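Local coordinates for microtubule-associated protein 1 light chain 3 (Plasmodium falciparum, PDB 4EOY) that binds a peptide of its partner Atg3 and, as an Atg8-family ubiquitin-like protein, probably becomes conjugated to membrane lipid, at residues Pro6-Lys9 against Asp10-Ser13; Glu15-Val18 against Ala19-His22; Leu67-His70 against Ile71-Ala75; Gln104-Tyr107 against Glu108-Asp112. The protein carries 3 engineered substitutions. One frame throughout, in Å; residues are numbered along the deposited sequence.

Contacts 1 and 2 hold the N-terminal helices 8-11 and 14-27, which follow each other in the chain and touch where R17 reaches V12. Contact 1 lies at the surface, a loosely bonded turn near two calcium ions. Contact 2 is a regular, partly buried helix from which R17, E20 and T21 find polar partners outside the helix. Contacts 3 and 4, also partly buried, belong to helices 60-72 and 103-110 of the ubiquitin fold, and lie on opposite sides of the chain's centre. Each includes the end of a helix, contact 3 running into a strand and contact 4 into a loop. A salt bridge from K9 to D112 ties contact 1 to contact 4.

Contact 1 (Pro6-Lys9 against Asp10-Ser13); sequences PSLK and DEVS. With CA (calcium ion), chain G; CA (calcium ion), chain I.
S7 O stands over one face of both acidic groups, 3.8 Å from D10 CG and equally far from E11 CD. S7 N shares that face of the D10 carboxylate and makes a long, weak bond to D10 OD2 (3.4 Å). E11 crosses L8 at about a right angle, and its OE2 comes within 3.2 Å of L8 CD1. The extended E11 chain carries OE1 the other way, to a water bound to one calcium ion; P6 O ligates the same ion at 2.2 Å.

The backbone closes loosely. D10 N meets S7 O from well above the carbonyl plane, whereas V12 N points nearly along the C=O axis of L8, with 2.8 Å from V12 N to L8 O. K9 extends away to a salt bridge with D112, fastening the turn to the ubiquitin-like body. S13, whose carbonyl binds a second calcium ion, is the N-cap of helix 14-27, its hydroxyl weakly bonded to N16 N. With one well-directed bond and several weak ones, helix 8-11 is a marginal turn; the calcium ion near E11, and K50 in a long, weak ion pair, would probably help keep that carboxylate ionised.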
ATOM      1  N   PRO A   6      10.647   6.971  -8.238  1.00 38.47           N
ATOM      2  CA  PRO A   6      10.366   5.765  -9.023  1.00 34.58           C
ATOM      3  C   PRO A   6       9.164   4.990  -8.480  1.00 41.35           C
ATOM      4  O   PRO A   6       9.107   4.704  -7.272  1.00 44.17           O
ATOM      5  CB  PRO A   6      11.656   4.952  -8.896  1.00 38.63           C
ATOM      6  CG  PRO A   6      12.277   5.411  -7.618  1.00 42.07           C
ATOM      7  CD  PRO A   6      11.909   6.861  -7.480  1.00 41.37           C
ATOM      8  N   SER A   7       8.214   4.674  -9.366  1.00 36.28           N
ATOM      9  CA  SER A   7       6.976   3.973  -9.001  1.00 33.92           C
ATOM     10  C   SER A   7       6.706   2.766  -9.928  1.00 37.30           C
ATOM     11  O   SER A   7       7.483   2.481 -10.846  1.00 43.44           O
ATOM     12  CB  SER A   7       5.788   4.945  -9.035  1.00 30.41           C
ATOM     13  OG  SER A   7       4.545   4.274  -8.844  1.00 36.55           O
ATOM     14  N   LEU A   8       5.596   2.075  -9.675  1.00 35.95           N
ATOM     15  CA  LEU A   8       5.214   0.889 -10.433  1.00 37.86           C
ATOM     16  C   LEU A   8       4.807   1.229 -11.869  1.00 44.25           C
ATOM     17  O   LEU A   8       4.910   0.388 -12.775  1.00 46.10           O
ATOM     18  CB  LEU A   8       4.063   0.174  -9.737  1.00 34.80           C
ATOM     19  CG  LEU A   8       3.837  -1.276 -10.154  1.00 41.99           C
ATOM     20  CD1 LEU A   8       4.808  -2.193  -9.420  1.00 38.02           C
ATOM     21  CD2 LEU A   8       2.406  -1.674  -9.858  1.00 35.27           C
ATOM     22  N   LYS A   9       4.350   2.463 -12.072  1.00 45.84           N
ATOM     23  CA  LYS A   9       3.982   2.957 -13.404  1.00 39.55           C
ATOM     24  C   LYS A   9       5.195   3.013 -14.336  1.00 36.10           C
ATOM     25  O   LYS A   9       5.068   2.837 -15.547  1.00 30.89           O
ATOM     26  CB  LYS A   9       3.324   4.330 -13.289  1.00 38.11           C
ATOM     27  CG  LYS A   9       2.039   4.305 -12.481  1.00 40.05           C
ATOM     28  CD  LYS A   9       1.357   5.661 -12.433  1.00 39.96           C
ATOM     29  CE  LYS A   9      -0.068   5.520 -11.923  1.00 46.75           C
ATOM     30  NZ  LYS A   9      -0.719   6.835 -11.716  1.00 52.42           N
ATOM     31  N   ASP A  10       6.369   3.244 -13.757  1.00 35.59           N
ATOM     32  CA  ASP A  10       7.614   3.270 -14.516  1.00 41.97           C
ATOM     33  C   ASP A  10       8.138   1.851 -14.764  1.00 48.89           C
ATOM     34  O   ASP A  10       8.902   1.606 -15.709  1.00 42.40           O
ATOM     35  CB  ASP A  10       8.667   4.100 -13.768  1.00 53.65           C
ATOM     36  CG  ASP A  10       8.094   5.393 -13.162  1.00 47.67           C
ATOM     37  OD1 ASP A  10       6.919   5.732 -13.422  1.00 59.83           O
ATOM     38  OD2 ASP A  10       8.814   6.066 -12.408  1.00 43.79           O
ATOM     39  N   GLU A  11       7.732   0.927 -13.892  1.00 49.03           N
ATOM     40  CA  GLU A  11       8.157  -0.469 -13.945  1.00 42.66           C
ATOM     41  C   GLU A  11       7.337  -1.290 -14.922  1.00 44.62           C
ATOM     42  O   GLU A  11       7.897  -2.099 -15.671  1.00 41.46           O
ATOM     43  CB  GLU A  11       8.027  -1.111 -12.558  1.00 51.40           C
ATOM     44  CG  GLU A  11       9.183  -0.840 -11.608  1.00 58.27           C
ATOM     45  CD  GLU A  11       8.804  -1.049 -10.150  1.00 73.96           C
ATOM     46  OE1 GLU A  11       9.366  -0.343  -9.284  1.00 80.24           O
ATOM     47  OE2 GLU A  11       7.945  -1.915  -9.863  1.00 69.66           O
ATOM     48  N   VAL A  12       6.014  -1.107 -14.874  1.00 38.70           N
ATOM     49  CA  VAL A  12       5.054  -1.884 -15.676  1.00 34.16           C
ATOM     50  C   VAL A  12       4.204  -0.967 -16.543  1.00 26.64           C
ATOM     51  O   VAL A  12       3.771   0.076 -16.086  1.00 33.87           O
ATOM     52  CB  VAL A  12       4.069  -2.660 -14.770  1.00 32.06           C
ATOM     53  CG1 VAL A  12       3.154  -3.536 -15.604  1.00 32.02           C
ATOM     54  CG2 VAL A  12       4.813  -3.480 -13.725  1.00 30.99           C
ATOM     55  N   SER A  13       3.930  -1.381 -17.769  1.00 28.52           N
ATOM     56  CA  SER A  13       3.097  -0.597 -18.698  1.00 38.77           C
ATOM     57  C   SER A  13       1.646  -0.506 -18.252  1.00 33.74           C
ATOM     58  O   SER A  13       1.158  -1.419 -17.590  1.00 37.33           O
ATOM     59  CB  SER A  13       3.116  -1.238 -20.084  1.00 44.75           C
ATOM     60  OG  SER A  13       2.621  -2.568 -20.017  1.00 42.15           O
TER
HETATM   61 CA    CA G 201       9.224   3.690  -5.347  1.00 46.62          CA
HETATM   62 CA    CA I 203      -0.618  -1.877 -17.338  1.00 74.95          CA
HETATM   63  O   HOH W   1      10.054   2.061  -7.429  1.00 36.88           O
HETATM   64  O   HOH W   2       8.880   2.122  -3.250  1.00 22.83           O
HETATM   65  O   HOH W   3       9.046   5.814  -4.541  1.00 52.11           O

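Contact 2 (Glu15-Val18 against Ala19-His22); sequences ENRV and AETH
E15 O takes the amide of A19, with 3.1 Å between A19 N and E15 O, and the next three rungs, each one residue further on, follow in step: E20 N to N16 O, T21 N to R17 O and H22 N to V18 O. The four carbonyls of residues 15-18 thus each have an i+4 amide, as in a regular alpha helix. The start of this helix, E15 to R17, lies at a calcium site with S13 and F14.

The side chains look elsewhere for partners. R17 bends at chi2 and chi3, sending its guanidinium off to D114 for a salt bridge through NH2 and to V12 O through NH1; what it offers E20 is its aliphatic CG, 3.8 Å from E20 OE1. The charged atoms of this pair stay apart, with R17 NE 6.2 Å from E20 OE1. T21 OG1 sits between backbone N and carbonyl carbon (chi1 59°), which turns it back near the carbonyls of R17 and V18; its hydrogen bond is with D114 O. The charges of R17 and poorly ordered E20 therefore go to D114 and K51, and D114, meeting R17 through OD2 and T21 through its backbone O, ties helix 14-27 to the loop that holds D114.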
ATOM      1  N   GLU A  15      -1.072  -1.022 -19.798  1.00 44.24           N
ATOM      2  CA  GLU A  15      -1.878  -2.132 -20.321  1.00 49.53           C
ATOM      3  C   GLU A  15      -1.698  -3.428 -19.506  1.00 43.24           C
ATOM      4  O   GLU A  15      -2.670  -4.154 -19.266  1.00 42.17           O
ATOM      5  CB  GLU A  15      -1.592  -2.366 -21.815  1.00 54.78           C
ATOM      6  CG  GLU A  15      -0.132  -2.213 -22.242  1.00 72.40           C
ATOM      7  CD  GLU A  15       0.301  -0.763 -22.509  1.00 77.47           C
ATOM      8  OE1 GLU A  15      -0.435   0.191 -22.141  1.00 45.28           O
ATOM      9  OE2 GLU A  15       1.403  -0.577 -23.081  1.00 90.26           O
ATOM     10  N   ASN A  16      -0.465  -3.700 -19.073  1.00 33.84           N
ATOM     11  CA  ASN A  16      -0.179  -4.845 -18.190  1.00 38.03           C
ATOM     12  C   ASN A  16      -0.801  -4.698 -16.804  1.00 40.45           C
ATOM     13  O   ASN A  16      -1.407  -5.640 -16.306  1.00 58.26           O
ATOM     14  CB  ASN A  16       1.332  -5.079 -18.062  1.00 41.07           C
ATOM     15  CG  ASN A  16       1.947  -5.655 -19.334  1.00 45.84           C
ATOM     16  OD1 ASN A  16       1.380  -5.537 -20.415  1.00 48.16           O
ATOM     17  ND2 ASN A  16       3.122  -6.271 -19.207  1.00 48.52           N
ATOM     18  N   ARG A  17      -0.633  -3.522 -16.189  1.00 30.80           N
ATOM     19  CA  ARG A  17      -1.295  -3.154 -14.918  1.00 26.99           C
ATOM     20  C   ARG A  17      -2.815  -3.274 -14.935  1.00 25.93           C
ATOM     21  O   ARG A  17      -3.402  -3.760 -13.978  1.00 21.10           O
ATOM     22  CB  ARG A  17      -0.906  -1.721 -14.502  1.00 31.95           C
ATOM     23  CG  ARG A  17       0.503  -1.596 -13.922  1.00 32.92           C
ATOM     24  CD  ARG A  17       1.174  -0.276 -14.277  1.00 35.30           C
ATOM     25  NE  ARG A  17       0.254   0.846 -14.133  1.00 43.44           N
ATOM     26  CZ  ARG A  17       0.360   2.007 -14.766  1.00 30.50           C
ATOM     27  NH1 ARG A  17       1.370   2.252 -15.594  1.00 35.28           N
ATOM     28  NH2 ARG A  17      -0.560   2.936 -14.557  1.00 32.35           N
ATOM     29  N   VAL A  18      -3.451  -2.820 -16.014  1.00 30.06           N
ATOM     30  CA  VAL A  18      -4.895  -2.986 -16.181  1.00 32.62           C
ATOM     31  C   VAL A  18      -5.271  -4.470 -16.218  1.00 35.15           C
ATOM     32  O   VAL A  18      -6.239  -4.891 -15.586  1.00 33.73           O
ATOM     33  CB  VAL A  18      -5.399  -2.276 -17.460  1.00 36.08           C
ATOM     34  CG1 VAL A  18      -6.868  -2.573 -17.695  1.00 31.33           C
ATOM     35  CG2 VAL A  18      -5.185  -0.775 -17.353  1.00 34.09           C
ATOM     36  N   ALA A  19      -4.481  -5.257 -16.941  1.00 44.50           N
ATOM     37  CA  ALA A  19      -4.684  -6.700 -17.019  1.00 37.87           C
ATOM     38  C   ALA A  19      -4.469  -7.368 -15.657  1.00 47.40           C
ATOM     39  O   ALA A  19      -5.242  -8.234 -15.270  1.00 47.83           O
ATOM     40  CB  ALA A  19      -3.749  -7.304 -18.060  1.00 52.44           C
ATOM     41  N   GLU A  20      -3.415  -6.982 -14.938  1.00 51.94           N
ATOM     42  CA  GLU A  20      -3.134  -7.549 -13.610  1.00 49.74           C
ATOM     43  C   GLU A  20      -4.323  -7.369 -12.699  1.00 42.95           C
ATOM     44  O   GLU A  20      -4.793  -8.322 -12.100  1.00 52.72           O
ATOM     45  CB  GLU A  20      -1.954  -6.850 -12.913  1.00 70.05           C
ATOM     46  CG  GLU A  20      -0.591  -6.938 -13.578  1.00 81.99           C
ATOM     47  CD  GLU A  20       0.495  -6.345 -12.698  1.00100.24           C
ATOM     48  OE1 GLU A  20       0.981  -5.231 -13.002  1.00100.08           O
ATOM     49  OE2 GLU A  20       0.842  -6.987 -11.684  1.00125.32           O
ATOM     50  N   THR A  21      -4.773  -6.124 -12.564  1.00 39.15           N
ATOM     51  CA  THR A  21      -5.800  -5.774 -11.580  1.00 36.60           C
ATOM     52  C   THR A  21      -7.171  -6.325 -11.982  1.00 40.55           C
ATOM     53  O   THR A  21      -7.971  -6.713 -11.122  1.00 36.00           O
ATOM     54  CB  THR A  21      -5.903  -4.245 -11.335  1.00 29.97           C
ATOM     55  OG1 THR A  21      -6.217  -3.550 -12.555  1.00 24.82           O
ATOM     56  CG2 THR A  21      -4.603  -3.702 -10.770  1.00 33.82           C
ATOM     57  N   HIS A  22      -7.438  -6.373 -13.282  1.00 46.29           N
ATOM     58  CA  HIS A  22      -8.701  -6.916 -13.759  1.00 43.51           C
ATOM     59  C   HIS A  22      -8.856  -8.358 -13.372  1.00 41.19           C
ATOM     60  O   HIS A  22      -9.897  -8.745 -12.857  1.00 41.11           O
ATOM     61  CB  HIS A  22      -8.831  -6.777 -15.264  1.00 46.52           C
ATOM     62  CG  HIS A  22     -10.128  -7.323 -15.805  1.00 45.99           C
ATOM     63  ND1 HIS A  22     -10.218  -8.531 -16.388  1.00 45.36           N
ATOM     64  CD2 HIS A  22     -11.418  -6.787 -15.805  1.00 56.54           C
ATOM     65  CE1 HIS A  22     -11.496  -8.757 -16.760  1.00 53.70           C
ATOM     66  NE2 HIS A  22     -12.231  -7.688 -16.402  1.00 44.34           N
TER

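Contact 3 (Leu67-His70 against Ile71-Ala75); sequences LHQH and INQSA
L67 O accepts I71 N in a straight alpha-helical bond (169°), but the later bonds are weaker or i+3: N72 N divides weakly between H68 O and Q69 O, and Q73 N reaches H70 O at 3.1 Å from well above the carbonyl plane, a tighter i+3 closure as the chain turns into strand 73-75. On the inner side L67 and I71 cross obliquely, with L67 CG 4.0 Å from I71 CD1, and I71 CD1 also lies 3.3 Å from L67 O. H68 CG is anti to its own N (chi1 -161°), which swings the imidazole along the helix until H68 ND1 is 3.0 Å from N72 ND2, ring and amide planes 62° apart; N72 ND2 also has a weak hydrogen bond with R86 O. One residue further on, the extended Q73 crosses Q69 at a slant. Its NE2 rests 3.6 Å from Q69 CB, and the two amides are steeply inclined to each other. H70 is engaged elsewhere: its NE2 bonds to K49 O, its ring meets F52 edge-to-face and it packs on an apolar side chain of the bound peptide.

L67 and I71 both press on I36 of strand 31-38 in the central sheet, while Q69, N72 and Q73 touch F83 of strand 81-83, which pairs antiparallel with strand 73-75 to form a small separate sheet.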
ATOM      1  N   LEU A  67       0.426  -1.212   8.100  1.00 26.80           N
ATOM      2  CA  LEU A  67       1.398  -0.624   7.171  1.00 27.35           C
ATOM      3  C   LEU A  67       2.566   0.040   7.913  1.00 27.97           C
ATOM      4  O   LEU A  67       3.701  -0.005   7.449  1.00 32.69           O
ATOM      5  CB  LEU A  67       0.701   0.371   6.243  1.00 30.87           C
ATOM      6  CG  LEU A  67       1.338   0.621   4.883  1.00 30.98           C
ATOM      7  CD1 LEU A  67       1.612  -0.673   4.148  1.00 37.95           C
ATOM      8  CD2 LEU A  67       0.427   1.501   4.044  1.00 41.61           C
ATOM      9  N   HIS A  68       2.278   0.635   9.072  1.00 27.08           N
ATOM     10  CA  HIS A  68       3.296   1.200   9.951  1.00 31.54           C
ATOM     11  C   HIS A  68       4.335   0.175  10.308  1.00 33.46           C
ATOM     12  O   HIS A  68       5.534   0.453  10.250  1.00 31.21           O
ATOM     13  CB  HIS A  68       2.651   1.709  11.237  1.00 36.19           C
ATOM     14  CG  HIS A  68       3.502   2.693  12.010  1.00 52.08           C
ATOM     15  ND1 HIS A  68       4.740   2.394  12.457  1.00 71.72           N
ATOM     16  CD2 HIS A  68       3.232   3.998  12.444  1.00 57.67           C
ATOM     17  CE1 HIS A  68       5.249   3.457  13.123  1.00 61.00           C
ATOM     18  NE2 HIS A  68       4.328   4.437  13.112  1.00 58.13           N
ATOM     19  N   GLN A  69       3.882  -1.011  10.696  1.00 26.95           N
ATOM     20  CA  GLN A  69       4.782  -2.086  11.117  1.00 30.33           C
ATOM     21  C   GLN A  69       5.605  -2.572   9.944  1.00 29.28           C
ATOM     22  O   GLN A  69       6.832  -2.671  10.036  1.00 32.74           O
ATOM     23  CB  GLN A  69       3.999  -3.270  11.700  1.00 37.31           C
ATOM     24  CG  GLN A  69       3.078  -2.915  12.851  1.00 32.95           C
ATOM     25  CD  GLN A  69       3.801  -2.174  13.947  1.00 37.78           C
ATOM     26  OE1 GLN A  69       4.812  -2.647  14.447  1.00 57.01           O
ATOM     27  NE2 GLN A  69       3.291  -1.001  14.327  1.00 60.76           N
ATOM     28  N   HIS A  70       4.932  -2.848   8.825  1.00 27.80           N
ATOM     29  CA  HIS A  70       5.631  -3.351   7.633  1.00 23.99           C
ATOM     30  C   HIS A  70       6.769  -2.437   7.238  1.00 26.82           C
ATOM     31  O   HIS A  70       7.917  -2.890   7.056  1.00 28.14           O
ATOM     32  CB  HIS A  70       4.640  -3.562   6.495  1.00 21.11           C
ATOM     33  CG  HIS A  70       5.252  -4.117   5.230  1.00 20.89           C
ATOM     34  ND1 HIS A  70       5.666  -5.400   5.119  1.00 22.78           N
ATOM     35  CD2 HIS A  70       5.494  -3.517   3.992  1.00 25.54           C
ATOM     36  CE1 HIS A  70       6.169  -5.609   3.884  1.00 23.70           C
ATOM     37  NE2 HIS A  70       6.062  -4.457   3.189  1.00 30.71           N
ATOM     38  N   ILE A  71       6.488  -1.138   7.133  1.00 26.75           N
ATOM     39  CA  ILE A  71       7.512  -0.186   6.682  1.00 24.36           C
ATOM     40  C   ILE A  71       8.714  -0.159   7.636  1.00 28.19           C
ATOM     41  O   ILE A  71       9.859   0.053   7.210  1.00 32.10           O
ATOM     42  CB  ILE A  71       6.948   1.233   6.530  1.00 22.78           C
ATOM     43  CG1 ILE A  71       5.916   1.269   5.397  1.00 25.67           C
ATOM     44  CG2 ILE A  71       8.074   2.234   6.249  1.00 19.25           C
ATOM     45  CD1 ILE A  71       4.914   2.416   5.491  1.00 20.78           C
ATOM     46  N   ASN A  72       8.450  -0.393   8.919  1.00 25.81           N
ATOM     47  CA  ASN A  72       9.488  -0.350   9.940  1.00 27.18           C
ATOM     48  C   ASN A  72      10.167  -1.687  10.261  1.00 29.07           C
ATOM     49  O   ASN A  72      11.034  -1.728  11.111  1.00 28.19           O
ATOM     50  CB  ASN A  72       8.919   0.279  11.212  1.00 23.24           C
ATOM     51  CG  ASN A  72       8.683   1.760  11.058  1.00 22.03           C
ATOM     52  OD1 ASN A  72       9.475   2.460  10.435  1.00 19.45           O
ATOM     53  ND2 ASN A  72       7.589   2.245  11.613  1.00 23.52           N
ATOM     54  N   GLN A  73       9.771  -2.756   9.575  1.00 36.49           N
ATOM     55  CA  GLN A  73      10.324  -4.095   9.792  1.00 34.90           C
ATOM     56  C   GLN A  73      11.206  -4.493   8.633  1.00 33.37           C
ATOM     57  O   GLN A  73      10.900  -4.173   7.483  1.00 38.67           O
ATOM     58  CB  GLN A  73       9.208  -5.140   9.928  1.00 31.83           C
ATOM     59  CG  GLN A  73       8.563  -5.149  11.299  1.00 42.65           C
ATOM     60  CD  GLN A  73       7.330  -6.027  11.365  1.00 41.28           C
ATOM     61  OE1 GLN A  73       7.139  -6.914  10.529  1.00 29.78           O
ATOM     62  NE2 GLN A  73       6.476  -5.774  12.359  1.00 43.75           N
ATOM     63  N   SER A  74      12.298  -5.192   8.937  1.00 36.47           N
ATOM     64  CA  SER A  74      13.120  -5.823   7.907  1.00 28.49           C
ATOM     65  C   SER A  74      13.518  -7.215   8.354  1.00 28.89           C
ATOM     66  O   SER A  74      13.512  -7.518   9.547  1.00 27.10           O
ATOM     67  CB  SER A  74      14.362  -4.978   7.582  1.00 29.77           C
ATOM     68  OG  SER A  74      15.253  -4.866   8.676  1.00 32.58           O
ATOM     69  N   ALA A  75      13.858  -8.053   7.381  1.00 31.19           N
ATOM     70  CA  ALA A  75      14.250  -9.435   7.636  1.00 36.99           C
ATOM     71  C   ALA A  75      15.546  -9.531   8.450  1.00 30.85           C
ATOM     72  O   ALA A  75      16.537  -8.859   8.159  1.00 27.64           O
ATOM     73  CB  ALA A  75      14.380 -10.193   6.318  1.00 33.32           C
TER

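Contact 4 (Gln104-Tyr107 against Glu108-Asp112); sequences QDLY and EMYKD
Q104 and E108 join one helical turn apart: Q104 NE2 gives a hydrogen bond of 3.0 Å to E108 OE2. That oxygen lies close to the plane of the Q104 amide, which meets it on the anti side of the carboxylate; the two planes stand 74° apart. The bend at chi2 of Q104 (67°) brings the amide round to E108, whose chain is extended. The other oxygen, E108 OE1, lies 4.6 Å from D105 OD1; a water bonds weakly to both and probably eases the like charges. On a second side K111 lies against Y107. Its CD is over one face of the ring, 4.0 Å from the centroid, a CH-pi contact made by the aliphatic part of the lysine.

These pairs ride on backbone bonds of an alpha helix, such as M109 N to D105 O at 2.8 Å, and K111 is where the chain leaves helical angles. In the ubiquitin fold this is the helix that connects strands 89-92 and 117-122 of the central sheet. Its inner residues L106, Y107 and Y110 all touch L117, and L106 CG is 4.4 Å from Y110 CD2. M109 curls its CE back to within 4.0 Å of D105 CB. Farther out, the Y107 ring packs on I32 and P33 of strand 31-38, and its OH is hydrogen-bonded to G115 O, which anchors the far end of the ring.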
ATOM      1  N   GLN A 104     -12.578  -0.469   1.199  1.00 25.13           N
ATOM      2  CA  GLN A 104     -13.329  -0.426  -0.044  1.00 22.06           C
ATOM      3  C   GLN A 104     -13.641   1.019  -0.434  1.00 22.52           C
ATOM      4  O   GLN A 104     -13.623   1.352  -1.616  1.00 20.76           O
ATOM      5  CB  GLN A 104     -14.627  -1.219   0.075  1.00 24.66           C
ATOM      6  CG  GLN A 104     -15.454  -1.269  -1.208  1.00 23.05           C
ATOM      7  CD  GLN A 104     -14.776  -2.049  -2.324  1.00 30.21           C
ATOM      8  OE1 GLN A 104     -13.928  -2.924  -2.069  1.00 34.36           O
ATOM      9  NE2 GLN A 104     -15.156  -1.757  -3.570  1.00 25.05           N
ATOM     10  N   ASP A 105     -13.948   1.858   0.556  1.00 24.87           N
ATOM     11  CA  ASP A 105     -14.333   3.233   0.305  1.00 22.67           C
ATOM     12  C   ASP A 105     -13.176   3.976  -0.357  1.00 24.96           C
ATOM     13  O   ASP A 105     -13.343   4.594  -1.412  1.00 25.63           O
ATOM     14  CB  ASP A 105     -14.779   3.901   1.599  1.00 23.52           C
ATOM     15  CG  ASP A 105     -16.123   3.402   2.061  1.00 28.91           C
ATOM     16  OD1 ASP A 105     -17.036   3.264   1.186  1.00 28.56           O
ATOM     17  OD2 ASP A 105     -16.278   3.156   3.284  1.00 33.29           O
ATOM     18  N   LEU A 106     -11.993   3.846   0.230  1.00 24.93           N
ATOM     19  CA  LEU A 106     -10.787   4.388  -0.364  1.00 22.43           C
ATOM     20  C   LEU A 106     -10.655   3.922  -1.798  1.00 26.72           C
ATOM     21  O   LEU A 106     -10.331   4.722  -2.685  1.00 31.13           O
ATOM     22  CB  LEU A 106      -9.544   3.981   0.439  1.00 23.40           C
ATOM     23  CG  LEU A 106      -9.032   5.027   1.418  1.00 28.64           C
ATOM     24  CD1 LEU A 106     -10.102   5.376   2.426  1.00 25.59           C
ATOM     25  CD2 LEU A 106      -7.740   4.572   2.104  1.00 25.14           C
ATOM     26  N   TYR A 107     -10.893   2.628  -2.026  1.00 21.47           N
ATOM     27  CA  TYR A 107     -10.770   2.062  -3.359  1.00 18.57           C
ATOM     28  C   TYR A 107     -11.768   2.715  -4.299  1.00 20.82           C
ATOM     29  O   TYR A 107     -11.393   3.182  -5.355  1.00 17.58           O
ATOM     30  CB  TYR A 107     -10.987   0.554  -3.340  1.00 19.84           C
ATOM     31  CG  TYR A 107     -10.704  -0.116  -4.654  1.00 20.28           C
ATOM     32  CD1 TYR A 107      -9.411  -0.311  -5.077  1.00 22.30           C
ATOM     33  CD2 TYR A 107     -11.727  -0.567  -5.465  1.00 27.90           C
ATOM     34  CE1 TYR A 107      -9.131  -0.917  -6.282  1.00 24.01           C
ATOM     35  CE2 TYR A 107     -11.462  -1.189  -6.679  1.00 27.68           C
ATOM     36  CZ  TYR A 107     -10.152  -1.362  -7.079  1.00 27.28           C
ATOM     37  OH  TYR A 107      -9.843  -1.977  -8.281  1.00 35.53           O
ATOM     38  N   GLU A 108     -13.043   2.738  -3.925  1.00 24.24           N
ATOM     39  CA  GLU A 108     -14.068   3.351  -4.776  1.00 25.60           C
ATOM     40  C   GLU A 108     -13.789   4.854  -5.026  1.00 25.44           C
ATOM     41  O   GLU A 108     -13.964   5.327  -6.126  1.00 32.56           O
ATOM     42  CB  GLU A 108     -15.473   3.101  -4.205  1.00 28.61           C
ATOM     43  CG  GLU A 108     -15.888   1.628  -4.273  1.00 36.17           C
ATOM     44  CD  GLU A 108     -17.218   1.306  -3.586  1.00 46.39           C
ATOM     45  OE1 GLU A 108     -17.971   2.227  -3.188  1.00 44.59           O
ATOM     46  OE2 GLU A 108     -17.520   0.103  -3.445  1.00 54.43           O
ATOM     47  N   MET A 109     -13.286   5.570  -4.024  1.00 25.91           N
ATOM     48  CA  MET A 109     -13.047   7.011  -4.146  1.00 26.14           C
ATOM     49  C   MET A 109     -11.768   7.394  -4.902  1.00 24.84           C
ATOM     50  O   MET A 109     -11.789   8.321  -5.710  1.00 29.15           O
ATOM     51  CB  MET A 109     -13.014   7.660  -2.762  1.00 25.80           C
ATOM     52  CG  MET A 109     -14.383   7.927  -2.179  1.00 29.68           C
ATOM     53  SD  MET A 109     -14.269   8.791  -0.613  1.00 41.82           S
ATOM     54  CE  MET A 109     -13.571   7.514   0.437  1.00 45.31           C
ATOM     55  N   TYR A 110     -10.666   6.690  -4.645  1.00 21.04           N
ATOM     56  CA  TYR A 110      -9.334   7.110  -5.094  1.00 22.23           C
ATOM     57  C   TYR A 110      -8.618   6.110  -5.993  1.00 24.12           C
ATOM     58  O   TYR A 110      -7.465   6.313  -6.352  1.00 18.29           O
ATOM     59  CB  TYR A 110      -8.444   7.433  -3.886  1.00 22.05           C
ATOM     60  CG  TYR A 110      -9.024   8.491  -2.972  1.00 23.88           C
ATOM     61  CD1 TYR A 110      -9.296   9.765  -3.444  1.00 27.14           C
ATOM     62  CD2 TYR A 110      -9.309   8.221  -1.648  1.00 26.62           C
ATOM     63  CE1 TYR A 110      -9.819  10.741  -2.616  1.00 25.83           C
ATOM     64  CE2 TYR A 110      -9.846   9.191  -0.819  1.00 22.97           C
ATOM     65  CZ  TYR A 110     -10.102  10.442  -1.311  1.00 24.96           C
ATOM     66  OH  TYR A 110     -10.638  11.402  -0.480  1.00 27.27           O
ATOM     67  N   LYS A 111      -9.305   5.058  -6.406  1.00 26.14           N
ATOM     68  CA  LYS A 111      -8.695   4.053  -7.271  1.00 28.85           C
ATOM     69  C   LYS A 111      -8.144   4.687  -8.553  1.00 32.35           C
ATOM     70  O   LYS A 111      -8.776   5.536  -9.170  1.00 39.72           O
ATOM     71  CB  LYS A 111      -9.721   2.941  -7.576  1.00 38.75           C
ATOM     72  CG  LYS A 111      -9.704   2.327  -8.960  1.00 41.16           C
ATOM     73  CD  LYS A 111     -10.965   1.497  -9.185  1.00 44.72           C
ATOM     74  CE  LYS A 111     -12.172   2.377  -9.498  1.00 53.28           C
ATOM     75  NZ  LYS A 111     -13.458   1.630  -9.453  1.00 54.17           N
ATOM     76  N   ASP A 112      -6.954   4.259  -8.943  1.00 28.90           N
ATOM     77  CA  ASP A 112      -6.332   4.711 -10.163  1.00 25.91           C
ATOM     78  C   ASP A 112      -7.022   4.062 -11.364  1.00 25.35           C
ATOM     79  O   ASP A 112      -7.609   3.002 -11.248  1.00 25.35           O
ATOM     80  CB  ASP A 112      -4.853   4.340 -10.118  1.00 28.81           C
ATOM     81  CG  ASP A 112      -4.033   5.029 -11.184  1.00 38.14           C
ATOM     82  OD1 ASP A 112      -4.179   4.682 -12.374  1.00 45.34           O
ATOM     83  OD2 ASP A 112      -3.211   5.903 -10.820  1.00 49.75           O
TER
HETATM   84  O   HOH W   4     -18.550   0.809  -0.711  1.00 40.39           O